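Side-chain contacts in tail protein, 43 kDa (Neisseria meningitidis MC58, PDB 3D37), which is of unknown function but is probably a baseplate hub component of the contractile tail encoded by a Mu-like prophage: residues Q66-G71 / R319-S324; V216-Q221 / K267-D272. All coordinates share one frame; numbering follows the deposited sequence.

Contact 1: Q66-G71 / R319-S324; sequences QIVMTG and RRFMLS
Val68 and Phe321 join two strands from regions assigned to phage-barrel families, 248 residues apart in the chain: 66-71, in the GpP-like N-terminal region, faces 319-324, in the C-terminal tail-protein region. The strands are not paired with each other, and their CA atoms come no nearer than 10.1 Å, between Val68 and Phe321, so side chains must bridge the gap. A beta-branched valine and a long flat phenylalanine suit this buried place: Val68 CB sits at the ring edge, near its plane, 4.2 Å from Phe321 CE2. Strand 58-63 adds Ile63, which touches both.

Arg319 lies over one face of this ring, offset toward its rim. Its chain bends at CB and again at CG (chi1 78°, chi2 88°), which brings CD to 3.8 Å from Phe321 CE1. Arg319 NE then rests 3.3 Å from Phe321 CZ, while its N-H bonds to Trp295 O. Next, Arg319 CZ is 3.5 Å from Phe321 CE2, which lies over one face of the guanidinium; the hydrophobic ring thus flanks the charge while the nitrogens seek polar partners. NH1 makes a weak hydrogen bond to Ser29 OG. At the tip, Arg319 NH2 is 4.4 Å from Val68 O, too far for direct bonding; a water sits between them, donating to Val68 O at 2.7 Å and weakly accepting from Arg319 NH2 at 3.4 Å.

Contact 2: V216-Q221 / K267-D272; sequences VTFLAQ and KKQLAD
Phe218 reaches from strand 215-220 to Gln269 and Leu270 of helix 259-276, in an alpha/beta layer arrangement: the helix lies against a small three-stranded sheet in which 215-220 is the central strand. Within that strand Val216 flanks the ring, its CG1 lying over one face of Phe218, 3.3 Å above the plane and offset toward the rim. Both segments fall in the NMB1110-like third-domain region.

Along the helix, Lys267 comes first. Its CB points away from the strand, which suits a long charged chain at an exposed position, and its backbone O accepts a hydrogen bond from Ala271 N. Lys268 spans one turn of the helix toward Asp272. Gln269 presents mainly its aliphatic base: CB is 4.2 Å from Phe218 CE1, approaching the ring obliquely. Its chain then bends at CG (chi2 65°), carrying the amide away from the aromatic surface. Leu270 gives the apolar contact, with CG 4.1 Å from Phe218 CZ. Leucine suits this place because branching at CG gives a broad apolar surface there; the same side chain also touches Tyr238 on the neighbouring strand 234-239. Small Ala271 touches Ile340 of a loop. Asp272 closes the turn through an i to i+4 salt bridge, its carboxylate pairing with the lysine amine and Asp272 OD1 being 3.1 Å from Lys268 NZ.

Each contact rests on a phenylalanine reaching from a strand to an apolar side chain, but the settings differ. The touching residues of contact 1 are all buried, its centre about 13 Å from that of the chain, and it brings strands from the first and last family regions together; its polar chemistry is an arginine laid on the aromatic ring and a bridging water. Contact 2 is partly buried, its centre about 22 Å from the chain's, and joins a strand to a helix within one family region; its charges pair along the helix, apart from the apolar interface. The two lie on opposite sides of the chain centre, their centres about 35 Å apart, and share no strand or helix.

Contact 1: Q66-G71 / R319-S324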
# COMPACT_ATOMS: atom_id res chain seq x y z
N GLN A 66 -8.51 -37.03 -4.76
CA GLN A 66 -7.73 -37.43 -5.92
C GLN A 66 -6.29 -36.89 -5.83
O GLN A 66 -6.06 -35.67 -5.60
CB GLN A 66 -8.42 -36.96 -7.17
CG GLN A 66 -7.70 -37.34 -8.41
CD GLN A 66 -8.54 -37.12 -9.66
OE1 GLN A 66 -9.75 -36.71 -9.58
NE2 GLN A 66 -7.94 -37.38 -10.81
N ILE A 67 -5.35 -37.81 -5.94
CA ILE A 67 -3.95 -37.44 -5.88
C ILE A 67 -3.61 -36.65 -7.17
O ILE A 67 -3.87 -37.12 -8.29
CB ILE A 67 -3.06 -38.67 -5.78
CG1 ILE A 67 -3.25 -39.34 -4.40
CG2 ILE A 67 -1.59 -38.29 -6.01
CD1 ILE A 67 -2.81 -40.83 -4.38
N VAL A 68 -3.04 -35.45 -7.00
CA VAL A 68 -2.63 -34.61 -8.13
C VAL A 68 -1.10 -34.53 -8.30
O VAL A 68 -0.60 -34.11 -9.36
CB VAL A 68 -3.34 -33.18 -8.06
CG1 VAL A 68 -4.89 -33.33 -8.01
CG2 VAL A 68 -2.91 -32.34 -6.86
N MET A 69 -0.36 -34.97 -7.30
CA MET A 69 1.11 -34.95 -7.33
C MET A 69 1.66 -35.86 -6.25
O MET A 69 1.13 -35.89 -5.14
CB MET A 69 1.65 -33.50 -7.12
CG MET A 69 3.14 -33.27 -7.48
SD MET A 69 3.64 -31.47 -7.30
CE MET A 69 2.69 -30.74 -8.61
N THR A 70 2.76 -36.53 -6.59
CA THR A 70 3.49 -37.41 -5.70
C THR A 70 4.90 -36.84 -5.62
O THR A 70 5.54 -36.62 -6.63
CB THR A 70 3.47 -38.91 -6.25
OG1 THR A 70 2.10 -39.28 -6.48
CG2 THR A 70 4.10 -39.91 -5.25
N GLY A 71 5.41 -36.58 -4.42
CA GLY A 71 6.72 -35.97 -4.28
C GLY A 71 7.32 -36.02 -2.89
O GLY A 71 6.99 -36.87 -2.10
N ARG A 319 -0.24 -25.82 -15.75
CA ARG A 319 -1.32 -25.40 -14.93
C ARG A 319 -0.97 -25.26 -13.48
O ARG A 319 -0.22 -26.04 -12.92
CB ARG A 319 -2.57 -26.28 -15.13
CG ARG A 319 -2.59 -27.56 -14.48
CD ARG A 319 -3.15 -27.53 -13.03
NE ARG A 319 -2.91 -28.89 -12.60
CZ ARG A 319 -1.85 -29.37 -11.98
NH1 ARG A 319 -0.87 -28.64 -11.51
NH2 ARG A 319 -1.81 -30.66 -11.79
N ARG A 320 -1.57 -24.24 -12.88
CA ARG A 320 -1.30 -23.91 -11.49
C ARG A 320 -2.61 -23.78 -10.71
O ARG A 320 -3.40 -22.89 -10.96
CB ARG A 320 -0.44 -22.65 -11.50
CG ARG A 320 0.07 -22.02 -10.21
CD ARG A 320 0.88 -20.76 -10.67
NE ARG A 320 1.00 -19.85 -9.59
CZ ARG A 320 1.01 -18.51 -9.66
NH1 ARG A 320 0.98 -17.84 -10.84
NH2 ARG A 320 1.04 -17.83 -8.51
N PHE A 321 -2.81 -24.72 -9.78
CA PHE A 321 -3.82 -24.63 -8.74
C PHE A 321 -3.36 -23.64 -7.66
O PHE A 321 -2.24 -23.73 -7.13
CB PHE A 321 -4.10 -25.99 -8.04
CG PHE A 321 -4.56 -27.10 -8.95
CD1 PHE A 321 -5.63 -26.93 -9.84
CD2 PHE A 321 -3.97 -28.37 -8.85
CE1 PHE A 321 -6.09 -28.02 -10.65
CE2 PHE A 321 -4.43 -29.48 -9.66
CZ PHE A 321 -5.47 -29.31 -10.53
N MET A 322 -4.22 -22.69 -7.37
CA MET A 322 -3.93 -21.60 -6.49
C MET A 322 -5.07 -21.38 -5.47
O MET A 322 -6.24 -21.51 -5.78
CB MET A 322 -3.75 -20.32 -7.31
CG MET A 322 -2.72 -20.39 -8.48
SD MET A 322 -2.45 -18.73 -9.26
CE MET A 322 -4.00 -18.54 -10.08
N LEU A 323 -4.69 -21.05 -4.25
CA LEU A 323 -5.57 -20.50 -3.23
C LEU A 323 -4.87 -19.27 -2.66
O LEU A 323 -3.71 -19.35 -2.32
CB LEU A 323 -5.78 -21.48 -2.06
CG LEU A 323 -6.55 -21.08 -0.76
CD1 LEU A 323 -8.01 -20.70 -1.03
CD2 LEU A 323 -6.41 -22.20 0.27
N SER A 324 -5.62 -18.18 -2.54
CA SER A 324 -5.21 -17.00 -1.80
C SER A 324 -6.38 -16.46 -1.01
O SER A 324 -7.55 -16.70 -1.34
CB SER A 324 -4.69 -15.89 -2.72
OG SER A 324 -5.60 -15.47 -3.73
O HOH W 1 0.62 -32.95 -11.49

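Contact 2: V216-Q221 / K267-D272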
# COMPACT_ATOMS: atom_id res chain seq x y z
N VAL A 216 17.14 -20.50 -41.29
CA VAL A 216 17.91 -21.22 -40.29
C VAL A 216 18.60 -22.35 -41.00
O VAL A 216 17.96 -23.17 -41.64
CB VAL A 216 17.05 -21.74 -39.12
CG1 VAL A 216 17.92 -22.55 -38.12
CG2 VAL A 216 16.35 -20.55 -38.43
N THR A 217 19.91 -22.36 -40.90
CA THR A 217 20.67 -23.38 -41.53
C THR A 217 21.06 -24.40 -40.47
O THR A 217 21.69 -24.06 -39.46
CB THR A 217 21.86 -22.75 -42.34
OG1 THR A 217 22.66 -21.93 -41.48
CG2 THR A 217 21.30 -21.86 -43.45
N PHE A 218 20.63 -25.64 -40.68
CA PHE A 218 20.90 -26.75 -39.76
C PHE A 218 22.03 -27.60 -40.35
O PHE A 218 22.00 -27.94 -41.55
CB PHE A 218 19.64 -27.60 -39.55
CG PHE A 218 18.51 -26.88 -38.82
CD1 PHE A 218 18.45 -26.86 -37.44
CD2 PHE A 218 17.50 -26.22 -39.54
CE1 PHE A 218 17.39 -26.20 -36.76
CE2 PHE A 218 16.46 -25.56 -38.88
CZ PHE A 218 16.41 -25.55 -37.50
N LEU A 219 23.01 -27.92 -39.50
CA LEU A 219 24.22 -28.65 -39.92
C LEU A 219 24.38 -29.91 -39.10
O LEU A 219 24.08 -29.93 -37.90
CB LEU A 219 25.49 -27.81 -39.77
CG LEU A 219 25.58 -26.41 -40.39
CD1 LEU A 219 27.04 -25.80 -40.08
CD2 LEU A 219 25.28 -26.50 -41.91
N ALA A 220 24.86 -30.96 -39.75
CA ALA A 220 25.27 -32.17 -39.03
C ALA A 220 26.35 -32.91 -39.81
O ALA A 220 26.52 -32.71 -41.02
CB ALA A 220 24.05 -33.08 -38.70
N GLN A 221 27.09 -33.73 -39.09
CA GLN A 221 28.15 -34.52 -39.67
C GLN A 221 27.69 -35.98 -39.67
O GLN A 221 27.22 -36.49 -38.64
CB GLN A 221 29.44 -34.32 -38.88
N LYS A 267 13.25 -29.77 -37.36
CA LYS A 267 11.82 -29.49 -37.31
C LYS A 267 11.29 -29.48 -35.88
O LYS A 267 10.42 -28.67 -35.55
CB LYS A 267 11.03 -30.46 -38.20
CG LYS A 267 10.98 -29.99 -39.64
CD LYS A 267 10.30 -30.98 -40.59
CE LYS A 267 10.14 -30.34 -41.96
NZ LYS A 267 9.31 -31.16 -42.91
N LYS A 268 11.84 -30.34 -35.03
CA LYS A 268 11.47 -30.28 -33.64
C LYS A 268 11.95 -28.97 -33.04
O LYS A 268 11.18 -28.33 -32.33
CB LYS A 268 11.95 -31.47 -32.79
CG LYS A 268 11.25 -31.42 -31.37
CD LYS A 268 11.98 -32.24 -30.30
CE LYS A 268 11.09 -32.44 -29.04
NZ LYS A 268 10.42 -31.22 -28.54
N GLN A 269 13.19 -28.56 -33.32
CA GLN A 269 13.65 -27.22 -32.88
C GLN A 269 12.75 -26.06 -33.38
O GLN A 269 12.50 -25.10 -32.65
CB GLN A 269 15.09 -26.95 -33.29
CG GLN A 269 15.60 -25.58 -32.79
CD GLN A 269 15.66 -25.54 -31.26
OE1 GLN A 269 14.79 -24.94 -30.58
NE2 GLN A 269 16.69 -26.21 -30.70
N LEU A 270 12.31 -26.13 -34.64
CA LEU A 270 11.47 -25.07 -35.18
C LEU A 270 10.16 -25.06 -34.44
O LEU A 270 9.61 -24.01 -34.24
CB LEU A 270 11.20 -25.21 -36.70
CG LEU A 270 12.37 -24.92 -37.65
CD1 LEU A 270 12.12 -25.47 -39.09
CD2 LEU A 270 12.73 -23.47 -37.69
N ALA A 271 9.66 -26.23 -34.00
CA ALA A 271 8.36 -26.30 -33.32
C ALA A 271 8.49 -25.79 -31.90
O ALA A 271 7.60 -25.11 -31.37
CB ALA A 271 7.80 -27.72 -33.36
N ASP A 272 9.63 -26.08 -31.28
CA ASP A 272 9.90 -25.57 -29.96
C ASP A 272 9.95 -24.05 -29.97
O ASP A 272 9.39 -23.39 -29.11
CB ASP A 272 11.21 -26.13 -29.42
CG ASP A 272 11.10 -27.61 -29.00
OD1 ASP A 272 9.95 -28.15 -28.91
OD2 ASP A 272 12.17 -28.22 -28.78